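Local coordinates for protein CymD (Pseudomonas putida, PDB 6Z34) that forms a FadL-family outer membrane channel that takes up monoaromatic hydrocarbons, probably by lateral diffusion, at residues Y300-W305 with Y333-V338; V239-T244 with P279-A284; V352-V357 with G384-F389; G10-G15 with V394-L399. All coordinates share one frame; numbering follows the deposited sequence.

Contact 1 (Y300-W305 with Y333-V338); sequences YKRVYW and YRDTNV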
loop_
_atom_site.group_PDB
_atom_site.type_symbol
_atom_site.label_atom_id
_atom_site.label_comp_id
_atom_site.label_asym_id
_atom_site.label_seq_id
_atom_site.Cartn_x
_atom_site.Cartn_y
_atom_site.Cartn_z
ATOM N N TYR A 300 16.716 0.329 5.265
ATOM C CA TYR A 300 16.709 1.496 4.409
ATOM C C TYR A 300 15.960 1.142 3.143
ATOM O O TYR A 300 16.199 0.082 2.555
ATOM C CB TYR A 300 18.111 1.958 4.041
ATOM C CG TYR A 300 18.065 2.906 2.868
ATOM C CD1 TYR A 300 17.641 4.216 3.036
ATOM C CD2 TYR A 300 18.416 2.488 1.588
ATOM C CE1 TYR A 300 17.593 5.091 1.974
ATOM C CE2 TYR A 300 18.368 3.351 0.520
ATOM C CZ TYR A 300 17.953 4.652 0.720
ATOM O OH TYR A 300 17.900 5.531 -0.336
ATOM N N LYS A 301 15.080 2.032 2.703
ATOM C CA LYS A 301 14.284 1.724 1.529
ATOM C C LYS A 301 14.147 2.942 0.627
ATOM O O LYS A 301 13.855 4.049 1.089
ATOM C CB LYS A 301 12.904 1.203 1.924
ATOM C CG LYS A 301 11.874 1.597 0.929
ATOM C CD LYS A 301 10.591 0.887 1.124
ATOM C CE LYS A 301 9.651 1.761 1.858
ATOM N NZ LYS A 301 8.306 1.222 1.593
ATOM N N ARG A 302 14.351 2.712 -0.662
ATOM C CA ARG A 302 14.202 3.708 -1.710
ATOM C C ARG A 302 13.027 3.311 -2.598
ATOM O O ARG A 302 13.044 2.229 -3.200
ATOM C CB ARG A 302 15.485 3.795 -2.529
ATOM C CG ARG A 302 15.427 4.791 -3.640
ATOM C CD ARG A 302 15.668 6.173 -3.102
ATOM N NE ARG A 302 15.937 7.090 -4.196
ATOM C CZ ARG A 302 17.133 7.585 -4.484
ATOM N NH1 ARG A 302 18.185 7.259 -3.744
ATOM N NH2 ARG A 302 17.268 8.411 -5.510
ATOM N N VAL A 303 12.009 4.174 -2.678
ATOM C CA VAL A 303 10.863 3.954 -3.557
ATOM C C VAL A 303 11.050 4.808 -4.804
ATOM O O VAL A 303 11.313 6.009 -4.704
ATOM C CB VAL A 303 9.535 4.285 -2.852
ATOM C CG1 VAL A 303 8.406 4.261 -3.844
ATOM C CG2 VAL A 303 9.242 3.299 -1.724
ATOM N N TYR A 304 10.915 4.196 -5.980
ATOM C CA TYR A 304 11.330 4.834 -7.227
ATOM C C TYR A 304 10.121 5.421 -7.961
ATOM O O TYR A 304 9.733 4.987 -9.043
ATOM C CB TYR A 304 12.082 3.838 -8.103
ATOM C CG TYR A 304 13.400 3.372 -7.524
ATOM C CD1 TYR A 304 14.537 4.163 -7.602
ATOM C CD2 TYR A 304 13.504 2.130 -6.895
ATOM C CE1 TYR A 304 15.745 3.736 -7.074
ATOM C CE2 TYR A 304 14.706 1.696 -6.361
ATOM C CZ TYR A 304 15.820 2.505 -6.456
ATOM O OH TYR A 304 17.010 2.086 -5.926
ATOM N N TRP A 305 9.545 6.463 -7.356
ATOM C CA TRP A 305 8.498 7.226 -8.031
ATOM C C TRP A 305 9.001 7.874 -9.319
ATOM O O TRP A 305 8.251 7.974 -10.294
ATOM C CB TRP A 305 7.950 8.309 -7.105
ATOM C CG TRP A 305 7.358 7.808 -5.838
ATOM C CD1 TRP A 305 7.946 7.801 -4.608
ATOM C CD2 TRP A 305 6.047 7.265 -5.661
ATOM N NE1 TRP A 305 7.082 7.280 -3.672
ATOM C CE2 TRP A 305 5.912 6.936 -4.295
ATOM C CE3 TRP A 305 4.977 7.017 -6.523
ATOM C CZ2 TRP A 305 4.750 6.378 -3.773
ATOM C CZ3 TRP A 305 3.816 6.457 -5.999
ATOM C CH2 TRP A 305 3.714 6.151 -4.638
ATOM N N TYR A 333 6.319 12.587 -9.412
ATOM C CA TYR A 333 6.761 12.403 -8.042
ATOM C C TYR A 333 8.251 12.111 -8.042
ATOM O O TYR A 333 8.811 11.621 -9.024
ATOM C CB TYR A 333 5.994 11.276 -7.338
ATOM C CG TYR A 333 4.499 11.495 -7.288
ATOM C CD1 TYR A 333 3.740 11.492 -8.446
ATOM C CD2 TYR A 333 3.848 11.736 -6.087
ATOM C CE1 TYR A 333 2.378 11.705 -8.417
ATOM C CE2 TYR A 333 2.478 11.947 -6.048
ATOM C CZ TYR A 333 1.749 11.930 -7.222
ATOM O OH TYR A 333 0.388 12.138 -7.221
ATOM N N ARG A 334 8.895 12.426 -6.935
ATOM C CA ARG A 334 10.317 12.174 -6.774
ATOM C C ARG A 334 10.509 10.915 -5.931
ATOM O O ARG A 334 9.579 10.435 -5.279
ATOM C CB ARG A 334 11.019 13.389 -6.139
ATOM C CG ARG A 334 10.686 14.760 -6.777
ATOM C CD ARG A 334 9.304 15.295 -6.380
ATOM N NE ARG A 334 8.959 16.555 -7.038
ATOM C CZ ARG A 334 8.203 16.646 -8.130
ATOM N NH1 ARG A 334 7.737 15.545 -8.696
ATOM N NH2 ARG A 334 7.930 17.833 -8.663
ATOM N N ASP A 335 11.719 10.367 -5.966
ATOM C CA ASP A 335 11.991 9.171 -5.181
ATOM C C ASP A 335 11.778 9.460 -3.698
ATOM O O ASP A 335 11.812 10.610 -3.251
ATOM C CB ASP A 335 13.415 8.666 -5.432
ATOM C CG ASP A 335 13.566 8.008 -6.789
ATOM O OD1 ASP A 335 12.592 8.047 -7.578
ATOM O OD2 ASP A 335 14.658 7.473 -7.078
ATOM N N THR A 336 11.518 8.403 -2.941
ATOM C CA THR A 336 11.336 8.483 -1.500
ATOM C C THR A 336 12.343 7.567 -0.827
ATOM O O THR A 336 12.599 6.460 -1.305
ATOM C CB THR A 336 9.908 8.091 -1.093
ATOM O OG1 THR A 336 8.974 8.924 -1.789
ATOM C CG2 THR A 336 9.700 8.295 0.389
ATOM N N ASN A 337 12.947 8.058 0.253
ATOM C CA ASN A 337 13.745 7.235 1.154
ATOM C C ASN A 337 12.949 6.972 2.416
ATOM O O ASN A 337 12.223 7.847 2.904
ATOM C CB ASN A 337 15.063 7.898 1.541
ATOM C CG ASN A 337 15.971 8.099 0.372
ATOM O OD1 ASN A 337 16.730 7.211 0.006
ATOM N ND2 ASN A 337 15.933 9.283 -0.204
ATOM N N VAL A 338 13.083 5.763 2.938
ATOM C CA VAL A 338 12.500 5.411 4.219
ATOM C C VAL A 338 13.567 4.731 5.053
ATOM O O VAL A 338 14.327 3.894 4.551
ATOM C CB VAL A 338 11.262 4.505 4.065
ATOM C CG1 VAL A 338 10.676 4.205 5.429
ATOM C CG2 VAL A 338 10.223 5.176 3.173
#

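Contact 2 (V239-T244 with P279-A284); sequences VYNFKT and PASLVA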
loop_
_atom_site.group_PDB
_atom_site.type_symbol
_atom_site.label_atom_id
_atom_site.label_comp_id
_atom_site.label_asym_id
_atom_site.label_seq_id
_atom_site.Cartn_x
_atom_site.Cartn_y
_atom_site.Cartn_z
ATOM N N VAL A 239 15.860 -6.828 -0.781
ATOM C CA VAL A 239 14.738 -7.228 -1.624
ATOM C C VAL A 239 14.418 -6.111 -2.601
ATOM O O VAL A 239 14.347 -4.936 -2.228
ATOM C CB VAL A 239 13.486 -7.628 -0.804
ATOM C CG1 VAL A 239 13.018 -6.495 0.094
ATOM C CG2 VAL A 239 12.364 -8.064 -1.743
ATOM N N TYR A 240 14.228 -6.490 -3.860
ATOM C CA TYR A 240 13.749 -5.590 -4.894
ATOM C C TYR A 240 12.285 -5.885 -5.201
ATOM O O TYR A 240 11.926 -7.012 -5.561
ATOM C CB TYR A 240 14.592 -5.708 -6.156
ATOM C CG TYR A 240 14.237 -4.671 -7.201
ATOM C CD1 TYR A 240 14.650 -3.348 -7.067
ATOM C CD2 TYR A 240 13.504 -5.019 -8.331
ATOM C CE1 TYR A 240 14.338 -2.391 -8.040
ATOM C CE2 TYR A 240 13.192 -4.076 -9.304
ATOM C CZ TYR A 240 13.607 -2.770 -9.153
ATOM O OH TYR A 240 13.281 -1.866 -10.134
ATOM N N ASN A 241 11.450 -4.865 -5.075
ATOM C CA ASN A 241 10.024 -4.971 -5.333
ATOM C C ASN A 241 9.750 -4.429 -6.734
ATOM O O ASN A 241 10.159 -3.313 -7.061
ATOM C CB ASN A 241 9.258 -4.198 -4.263
ATOM C CG ASN A 241 7.833 -4.649 -4.133
ATOM O OD1 ASN A 241 7.480 -5.308 -3.161
ATOM N ND2 ASN A 241 6.993 -4.281 -5.097
ATOM N N PHE A 242 9.110 -5.235 -7.570
ATOM C CA PHE A 242 8.926 -4.867 -8.966
ATOM C C PHE A 242 7.867 -3.782 -9.107
ATOM O O PHE A 242 7.039 -3.580 -8.220
ATOM C CB PHE A 242 8.500 -6.072 -9.798
ATOM C CG PHE A 242 9.454 -7.215 -9.742
ATOM C CD1 PHE A 242 10.814 -6.995 -9.666
ATOM C CD2 PHE A 242 8.992 -8.515 -9.782
ATOM C CE1 PHE A 242 11.697 -8.055 -9.626
ATOM C CE2 PHE A 242 9.877 -9.585 -9.742
ATOM C CZ PHE A 242 11.221 -9.355 -9.662
ATOM N N LYS A 243 7.901 -3.082 -10.247
ATOM C CA LYS A 243 6.832 -2.150 -10.573
ATOM C C LYS A 243 5.551 -2.920 -10.861
ATOM O O LYS A 243 5.546 -3.861 -11.662
ATOM C CB LYS A 243 7.206 -1.281 -11.774
ATOM C CG LYS A 243 8.573 -0.647 -11.681
ATOM C CD LYS A 243 8.737 0.459 -12.698
ATOM C CE LYS A 243 10.176 0.555 -13.163
ATOM N NZ LYS A 243 10.373 1.704 -14.088
ATOM N N THR A 244 4.464 -2.531 -10.204
ATOM C CA THR A 244 3.201 -3.238 -10.377
ATOM C C THR A 244 2.496 -2.684 -11.605
ATOM O O THR A 244 2.164 -1.498 -11.645
ATOM C CB THR A 244 2.319 -3.086 -9.135
ATOM O OG1 THR A 244 3.053 -3.461 -7.951
ATOM C CG2 THR A 244 1.080 -3.950 -9.259
ATOM N N PRO A 279 5.311 2.022 -8.225
ATOM C CA PRO A 279 6.748 2.034 -8.453
ATOM C C PRO A 279 7.433 0.852 -7.793
ATOM O O PRO A 279 7.002 0.345 -6.756
ATOM C CB PRO A 279 7.188 3.358 -7.820
ATOM C CG PRO A 279 6.193 3.575 -6.723
ATOM C CD PRO A 279 4.902 2.962 -7.166
ATOM N N ALA A 280 8.507 0.414 -8.443
ATOM C CA ALA A 280 9.531 -0.442 -7.871
ATOM C C ALA A 280 10.025 0.114 -6.547
ATOM O O ALA A 280 9.871 1.305 -6.283
ATOM C CB ALA A 280 10.704 -0.577 -8.844
ATOM N N SER A 281 10.604 -0.741 -5.700
ATOM C CA SER A 281 11.306 -0.259 -4.519
ATOM C C SER A 281 12.411 -1.235 -4.162
ATOM O O SER A 281 12.372 -2.416 -4.507
ATOM C CB SER A 281 10.377 -0.038 -3.320
ATOM O OG SER A 281 9.627 -1.201 -3.031
ATOM N N LEU A 282 13.411 -0.709 -3.479
ATOM C CA LEU A 282 14.561 -1.479 -3.047
ATOM C C LEU A 282 14.666 -1.316 -1.545
ATOM O O LEU A 282 14.692 -0.185 -1.049
ATOM C CB LEU A 282 15.838 -1.002 -3.738
ATOM C CG LEU A 282 17.099 -1.796 -3.378
ATOM C CD1 LEU A 282 17.068 -3.213 -3.979
ATOM C CD2 LEU A 282 18.341 -1.041 -3.823
ATOM N N VAL A 283 14.700 -2.439 -0.826
ATOM C CA VAL A 283 14.860 -2.443 0.623
ATOM C C VAL A 283 16.127 -3.208 0.962
ATOM O O VAL A 283 16.278 -4.375 0.577
ATOM C CB VAL A 283 13.654 -3.074 1.327
ATOM C CG1 VAL A 283 13.834 -2.992 2.835
ATOM C CG2 VAL A 283 12.369 -2.397 0.880
ATOM N N ALA A 284 17.029 -2.560 1.685
ATOM C CA ALA A 284 18.214 -3.195 2.234
ATOM C C ALA A 284 18.186 -3.031 3.743
ATOM O O ALA A 284 17.803 -1.969 4.256
ATOM C CB ALA A 284 19.497 -2.586 1.669
#

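Contact 3 (V352-V357 with G384-F389); sequences VFRAGV and GFSYAF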
loop_
_atom_site.group_PDB
_atom_site.type_symbol
_atom_site.label_atom_id
_atom_site.label_comp_id
_atom_site.label_asym_id
_atom_site.label_seq_id
_atom_site.Cartn_x
_atom_site.Cartn_y
_atom_site.Cartn_z
ATOM N N VAL A 352 6.450 -11.064 24.094
ATOM C CA VAL A 352 7.462 -10.390 23.291
ATOM C C VAL A 352 7.054 -8.929 23.183
ATOM O O VAL A 352 5.877 -8.630 22.945
ATOM C CB VAL A 352 7.573 -11.031 21.891
ATOM C CG1 VAL A 352 8.545 -10.282 21.045
ATOM C CG2 VAL A 352 7.963 -12.493 22.008
ATOM N N PHE A 353 8.011 -8.017 23.370
ATOM C CA PHE A 353 7.730 -6.584 23.321
ATOM C C PHE A 353 8.562 -5.902 22.242
ATOM O O PHE A 353 9.748 -6.204 22.080
ATOM C CB PHE A 353 7.983 -5.938 24.675
ATOM C CG PHE A 353 7.056 -6.425 25.736
ATOM C CD1 PHE A 353 5.729 -6.046 25.735
ATOM C CD2 PHE A 353 7.499 -7.297 26.715
ATOM C CE1 PHE A 353 4.862 -6.515 26.708
ATOM C CE2 PHE A 353 6.638 -7.768 27.688
ATOM C CZ PHE A 353 5.320 -7.380 27.685
ATOM N N ARG A 354 7.930 -4.988 21.497
ATOM C CA ARG A 354 8.557 -4.345 20.348
ATOM C C ARG A 354 8.381 -2.828 20.399
ATOM O O ARG A 354 7.433 -2.310 20.989
ATOM C CB ARG A 354 7.979 -4.860 19.023
ATOM C CG ARG A 354 7.581 -6.307 19.022
ATOM C CD ARG A 354 7.640 -6.872 17.625
ATOM N NE ARG A 354 7.681 -8.325 17.672
ATOM C CZ ARG A 354 6.641 -9.096 17.971
ATOM N NH1 ARG A 354 5.457 -8.557 18.235
ATOM N NH2 ARG A 354 6.786 -10.417 18.001
ATOM N N ALA A 355 9.306 -2.112 19.758
ATOM C CA ALA A 355 9.186 -0.665 19.589
ATOM C C ALA A 355 9.971 -0.260 18.349
ATOM O O ALA A 355 10.928 -0.936 17.970
ATOM C CB ALA A 355 9.685 0.107 20.814
ATOM N N GLY A 356 9.558 0.837 17.715
ATOM C CA GLY A 356 10.198 1.223 16.471
ATOM C C GLY A 356 10.011 2.682 16.128
ATOM O O GLY A 356 9.126 3.363 16.659
ATOM N N VAL A 357 10.860 3.153 15.214
ATOM C CA VAL A 357 10.798 4.501 14.677
ATOM C C VAL A 357 10.841 4.411 13.161
ATOM O O VAL A 357 11.604 3.623 12.592
ATOM C CB VAL A 357 11.953 5.381 15.195
ATOM C CG1 VAL A 357 11.870 6.765 14.596
ATOM C CG2 VAL A 357 11.911 5.473 16.698
ATOM N N GLY A 384 4.491 -2.542 20.146
ATOM C CA GLY A 384 3.692 -3.746 19.998
ATOM C C GLY A 384 4.151 -4.840 20.942
ATOM O O GLY A 384 5.140 -4.703 21.679
ATOM N N PHE A 385 3.404 -5.940 20.902
ATOM C CA PHE A 385 3.627 -7.068 21.781
ATOM C C PHE A 385 3.102 -8.322 21.105
ATOM O O PHE A 385 2.276 -8.264 20.188
ATOM C CB PHE A 385 2.958 -6.884 23.152
ATOM C CG PHE A 385 1.476 -7.159 23.151
ATOM C CD1 PHE A 385 0.991 -8.458 23.267
ATOM C CD2 PHE A 385 0.569 -6.115 23.057
ATOM C CE1 PHE A 385 -0.364 -8.712 23.255
ATOM C CE2 PHE A 385 -0.793 -6.358 23.055
ATOM C CZ PHE A 385 -1.261 -7.659 23.152
ATOM N N SER A 386 3.594 -9.462 21.586
ATOM C CA SER A 386 3.090 -10.763 21.196
ATOM C C SER A 386 2.822 -11.586 22.449
ATOM O O SER A 386 3.516 -11.458 23.462
ATOM C CB SER A 386 4.069 -11.496 20.280
ATOM O OG SER A 386 3.965 -11.020 18.957
ATOM N N TYR A 387 1.787 -12.412 22.373
ATOM C CA TYR A 387 1.488 -13.385 23.405
ATOM C C TYR A 387 1.322 -14.740 22.742
ATOM O O TYR A 387 0.668 -14.849 21.700
ATOM C CB TYR A 387 0.230 -13.025 24.188
ATOM C CG TYR A 387 0.065 -13.882 25.417
ATOM C CD1 TYR A 387 0.739 -13.579 26.586
ATOM C CD2 TYR A 387 -0.734 -15.020 25.397
ATOM C CE1 TYR A 387 0.603 -14.375 27.724
ATOM C CE2 TYR A 387 -0.878 -15.818 26.521
ATOM C CZ TYR A 387 -0.207 -15.494 27.681
ATOM O OH TYR A 387 -0.344 -16.284 28.807
ATOM N N ALA A 388 1.936 -15.760 23.334
ATOM C CA ALA A 388 1.799 -17.131 22.863
ATOM C C ALA A 388 0.898 -17.860 23.850
ATOM O O ALA A 388 1.265 -18.047 25.011
ATOM C CB ALA A 388 3.161 -17.802 22.733
ATOM N N PHE A 389 -0.308 -18.214 23.409
ATOM C CA PHE A 389 -1.207 -18.991 24.246
ATOM C C PHE A 389 -0.790 -20.449 24.338
ATOM O O PHE A 389 -1.295 -21.166 25.208
ATOM C CB PHE A 389 -2.645 -18.932 23.715
ATOM C CG PHE A 389 -3.277 -17.577 23.794
ATOM C CD1 PHE A 389 -3.074 -16.644 22.792
ATOM C CD2 PHE A 389 -4.093 -17.244 24.856
ATOM C CE1 PHE A 389 -3.652 -15.395 22.869
ATOM C CE2 PHE A 389 -4.688 -16.001 24.933
ATOM C CZ PHE A 389 -4.466 -15.073 23.938
#

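Contact 4 (G10-G15 with V394-L399); sequences GPVSQG and VVDFSL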
loop_
_atom_site.group_PDB
_atom_site.type_symbol
_atom_site.label_atom_id
_atom_site.label_comp_id
_atom_site.label_asym_id
_atom_site.label_seq_id
_atom_site.Cartn_x
_atom_site.Cartn_y
_atom_site.Cartn_z
ATOM N N GLY A 10 2.200 -6.220 8.685
ATOM C CA GLY A 10 1.847 -7.047 9.820
ATOM C C GLY A 10 2.321 -6.443 11.132
ATOM O O GLY A 10 3.128 -5.507 11.153
ATOM N N PRO A 11 1.837 -6.979 12.260
ATOM C CA PRO A 11 2.093 -6.317 13.559
ATOM C C PRO A 11 3.525 -6.421 14.045
ATOM O O PRO A 11 3.934 -5.604 14.883
ATOM C CB PRO A 11 1.134 -7.031 14.525
ATOM C CG PRO A 11 0.202 -7.846 13.650
ATOM C CD PRO A 11 0.962 -8.153 12.392
ATOM N N VAL A 12 4.298 -7.394 13.569
ATOM C CA VAL A 12 5.666 -7.543 14.061
ATOM C C VAL A 12 6.577 -6.533 13.376
ATOM O O VAL A 12 7.380 -5.843 14.027
ATOM C CB VAL A 12 6.156 -8.987 13.837
ATOM C CG1 VAL A 12 7.591 -9.117 14.237
ATOM C CG2 VAL A 12 5.282 -10.000 14.602
ATOM N N SER A 13 6.475 -6.451 12.050
ATOM C CA SER A 13 7.175 -5.420 11.302
ATOM C C SER A 13 6.710 -4.024 11.720
ATOM O O SER A 13 7.533 -3.154 12.031
ATOM C CB SER A 13 6.952 -5.659 9.817
ATOM O OG SER A 13 7.109 -4.483 9.091
ATOM N N GLN A 14 5.391 -3.793 11.764
ATOM C CA GLN A 14 4.902 -2.459 12.124
ATOM C C GLN A 14 5.265 -2.096 13.558
ATOM O O GLN A 14 5.550 -0.934 13.852
ATOM C CB GLN A 14 3.385 -2.355 11.927
ATOM C CG GLN A 14 2.927 -2.243 10.476
ATOM C CD GLN A 14 1.412 -2.206 10.334
ATOM O OE1 GLN A 14 0.714 -1.608 11.151
ATOM N NE2 GLN A 14 0.900 -2.853 9.298
ATOM N N GLY A 15 5.244 -3.068 14.474
ATOM C CA GLY A 15 5.627 -2.771 15.841
ATOM C C GLY A 15 7.069 -2.340 15.962
ATOM O O GLY A 15 7.443 -1.704 16.959
ATOM N N VAL A 394 -0.355 -17.883 18.507
ATOM C CA VAL A 394 0.313 -16.643 18.892
ATOM C C VAL A 394 -0.517 -15.455 18.433
ATOM O O VAL A 394 -1.018 -15.431 17.304
ATOM C CB VAL A 394 1.747 -16.550 18.325
ATOM C CG1 VAL A 394 2.365 -15.178 18.626
ATOM C CG2 VAL A 394 2.632 -17.664 18.907
ATOM N N VAL A 395 -0.659 -14.469 19.312
ATOM C CA VAL A 395 -1.313 -13.206 18.992
ATOM C C VAL A 395 -0.254 -12.120 18.940
ATOM O O VAL A 395 0.630 -12.063 19.802
ATOM C CB VAL A 395 -2.409 -12.854 20.012
ATOM C CG1 VAL A 395 -2.971 -11.490 19.715
ATOM C CG2 VAL A 395 -3.496 -13.883 19.944
ATOM N N ASP A 396 -0.331 -11.278 17.908
ATOM C CA ASP A 396 0.570 -10.151 17.723
ATOM C C ASP A 396 -0.263 -8.891 17.618
ATOM O O ASP A 396 -1.357 -8.918 17.049
ATOM C CB ASP A 396 1.427 -10.308 16.474
ATOM C CG ASP A 396 2.119 -11.652 16.405
ATOM O OD1 ASP A 396 3.142 -11.834 17.090
ATOM O OD2 ASP A 396 1.654 -12.521 15.643
ATOM N N PHE A 397 0.259 -7.788 18.156
ATOM C CA PHE A 397 -0.485 -6.541 18.203
ATOM C C PHE A 397 0.459 -5.362 18.053
ATOM O O PHE A 397 1.562 -5.361 18.599
ATOM C CB PHE A 397 -1.269 -6.386 19.504
ATOM C CG PHE A 397 -1.899 -5.032 19.664
ATOM C CD1 PHE A 397 -3.128 -4.761 19.097
ATOM C CD2 PHE A 397 -1.259 -4.030 20.378
ATOM C CE1 PHE A 397 -3.715 -3.516 19.242
ATOM C CE2 PHE A 397 -1.840 -2.778 20.521
ATOM C CZ PHE A 397 -3.069 -2.525 19.954
ATOM N N SER A 398 -0.024 -4.326 17.372
ATOM C CA SER A 398 0.818 -3.222 16.935
ATOM C C SER A 398 0.028 -1.918 16.966
ATOM O O SER A 398 -1.144 -1.884 16.581
ATOM C CB SER A 398 1.327 -3.484 15.520
ATOM O OG SER A 398 2.514 -2.788 15.263
ATOM N N LEU A 399 0.687 -0.851 17.403
ATOM C CA LEU A 399 0.143 0.498 17.359
ATOM C C LEU A 399 1.203 1.446 16.809
ATOM O O LEU A 399 2.342 1.449 17.287
ATOM C CB LEU A 399 -0.308 0.947 18.743
ATOM C CG LEU A 399 -1.215 2.170 18.743
ATOM C CD1 LEU A 399 -2.612 1.791 18.282
ATOM C CD2 LEU A 399 -1.246 2.784 20.129
HETATM O O HOH W 1 4.099 -6.001 17.739
HETATM O O HOH W 2 0.558 -0.879 13.691
#

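Contact 1 (Y300-W305 with Y333-V338)
Arg302 reaches across to Asp335 and closes a salt bridge between two antiparallel strands. Its NE and NH2 both donate to one oxygen, Asp335 OD2, each at 3.2 Å. The two nitrogens come from opposite faces of the carboxylate plane, on the anti side of OD2. The guanidinium and carboxylate planes stand 67° apart, so the grip is side-on but not flat. A bend at chi2 (80°) turns the Arg302 chain back toward the partner strand. The other oxygen, Asp335 OD1, is held by Ser306, so both ends of this buried carboxylate have a partner. Tyr304 lines the same site: Arg302 CG lies over one face of its ring, offset toward the rim, and Tyr304 CD1 is 3.4 Å from Asp335 OD2.

The backbone here is close-knit. Val303 N donates to Thr336 O at 2.7 Å and Val338 N to Lys301 O at 2.6 Å, and each pair has a return bond. Val338 CG2 lies alongside Lys301 CE, 3.7 Å away, on the face shared with Val303 and Thr336. Trp305 belongs to the close packing too. Its CB rests on Tyr333 CB at 3.6 Å, and its NE1 edge lies 3.1 Å from Thr336 OG1.

The outer end is looser. The Tyr333 ring leads away onto the surface, and exposed Arg334 starts out away from the partner. Both strands leave the ladder near Tyr304 and Asp335. Neighbouring antiparallel strands, with hydrogen-bonded and non-hydrogen-bonded pairs in turn, build the wall of a FadL-type beta-barrel.

Contact 2 (V239-T244 with P279-A284)
Asn241 N donates to Ser281 O at 2.7 Å, in a nearly straight bond of 172°. It belongs to an antiparallel ladder in the wall of the FadL-type beta-barrel. Ser281 N returns the bond to Asn241 O, and Val239 and Val283 form a second hydrogen-bonded pair. Between them, Tyr240 and Leu282 make a non-hydrogen-bonded pair.

The two faces of the ladder differ. On one, Val239 CG1 stands beside Val283 CB at 3.7 Å, the two valines pointing the same way. With chi1 at 58°, CG1 sits between the backbone N and the carbonyl carbon, which turns this branch toward Val283. Val283 also touches Ala21 of the N-terminal region, consistent with a face turned to the barrel interior. Asn241 lies on the same face. Its OD1 accepts from Arg223 NE and its ND2 donates to Phe242 O, so the amide is held at both ends.

On the other face, Leu282 CD1 meets the edge of the Tyr240 ring in its plane, 3.9 Å from Tyr240 CD1. Phe242 CE1 is also at the edge of that ring. The Tyr240 side chain crosses that of Leu282 at about a right angle.

Past the ladder, Ala280 CB meets two side chains. Lys243 CG packs 3.5 Å from Ala280 CB, and the same methyl carbon lies 3.2 Å from Tyr240 OH.

Contact 3 (V352-V357 with G384-F389)
Arg354 sets the edge of its guanidinium against Ser386. NH1 and NH2 both point to Ser386 OG, each at 3.0 Å, and OG lies near the guanidinium plane. Val352 CG1 covers one face of the group, offset toward its rim. The chain runs extended from CG to NE, which carries the charged end along the sheet to Ser386. Both bonds are doubtful in detail, because OG is modelled too close to Asp396. NE has a sound partner in Gln344 OE1, which helps to fix the group.

The other face of the sheet carries two phenylalanines. Phe353 CD1 rests on Phe385 CB at 3.9 Å, and the two side chains meet at a slant. Phe385 holds CG between its backbone N and carbonyl carbon (chi1 79°), and its ring leads away from Phe353. Phe353 lies on the surface, consistent with a lipid-facing side.

The backbone ladder runs between these two faces. Arg354 N donates to Gly384 O at 2.8 Å, and Gly384 N answers to Arg354 O at 3.1 Å. Val352 and Ser386 form a second bonded pair, their CB atoms 3.9 Å apart. Gly384 has no side chain, and Arg354 CG passes 3.9 Å from its carbonyl O.

Strand 351-362 is bonded on its far side to strand 336-347, and strand 378-388 to strand 393-404. Val12 of helix 10-15 touches Arg354, so this part of the barrel wall backs onto the N-terminal helix.

Contact 4 (G10-G15 with V394-L399)
Ser398 points its side chain from the barrel wall toward helix 10-15. Its CB lies 3.7 Å from Pro11 CB and 3.4 Å from Pro11 O. OG stands anti to the backbone N (chi1 -156°), which brings it up against Gln14 and Gly15. There it comes within 3.2 Å of Gly15 CA, a close approach to a residue with no side chain. Gly15 N is near too, but it spends its hydrogen on Pro11 O inside the helix. Ser398 OG lies 3.5 Å from Gln14 CB. It also donates a weak bond to a water.

That water donates in turn to Gln14 OE1 at 2.6 Å. Gln14 NE2 is bound to Asp51, so both ends of the amide are engaged. A second water donates to Pro11 O and, at 2.8 Å, to Phe397 O. It joins the helix backbone to the strand backbone.

Further along, the puckered Pro11 ring lies across Asp396, with their CB atoms 3.8 Å apart. Val12 CG2 touches the Asp396 carboxylate, which also has Arg354 beside it. That positive charge would probably steady the buried acid.

In FadL channels the N-terminal segment fills the barrel as a hatch, and this helix is consistent with that part. The chemistry implies a seat made of close van der Waals contact and water bridges, quite unlike the direct bonding between wall strands.

Overall arrangement
Contacts 1, 2 and 3 join neighbouring strands of the barrel wall, while contact 4 sets the N-terminal helix against it. Contact 2 is a surface contact, contacts 1 and 3 are partly buried, and contact 4 is buried. Contacts 1 and 2 touch through paired strands 281-289 and 294-303. Contacts 3 and 4 meet along strands 378-388 and 393-404. Between these two groups, centres lie 23 to 28 Å apart, though strands 336-347 and 351-362, of contacts 1 and 3, are neighbours. A salt bridge marks contact 1. Contact 2 relies on backbone bonds, with apolar packing on both faces and one polar pair. Contact 3 lays an arginine near a serine, in doubtful detail. Waters bridge contact 4.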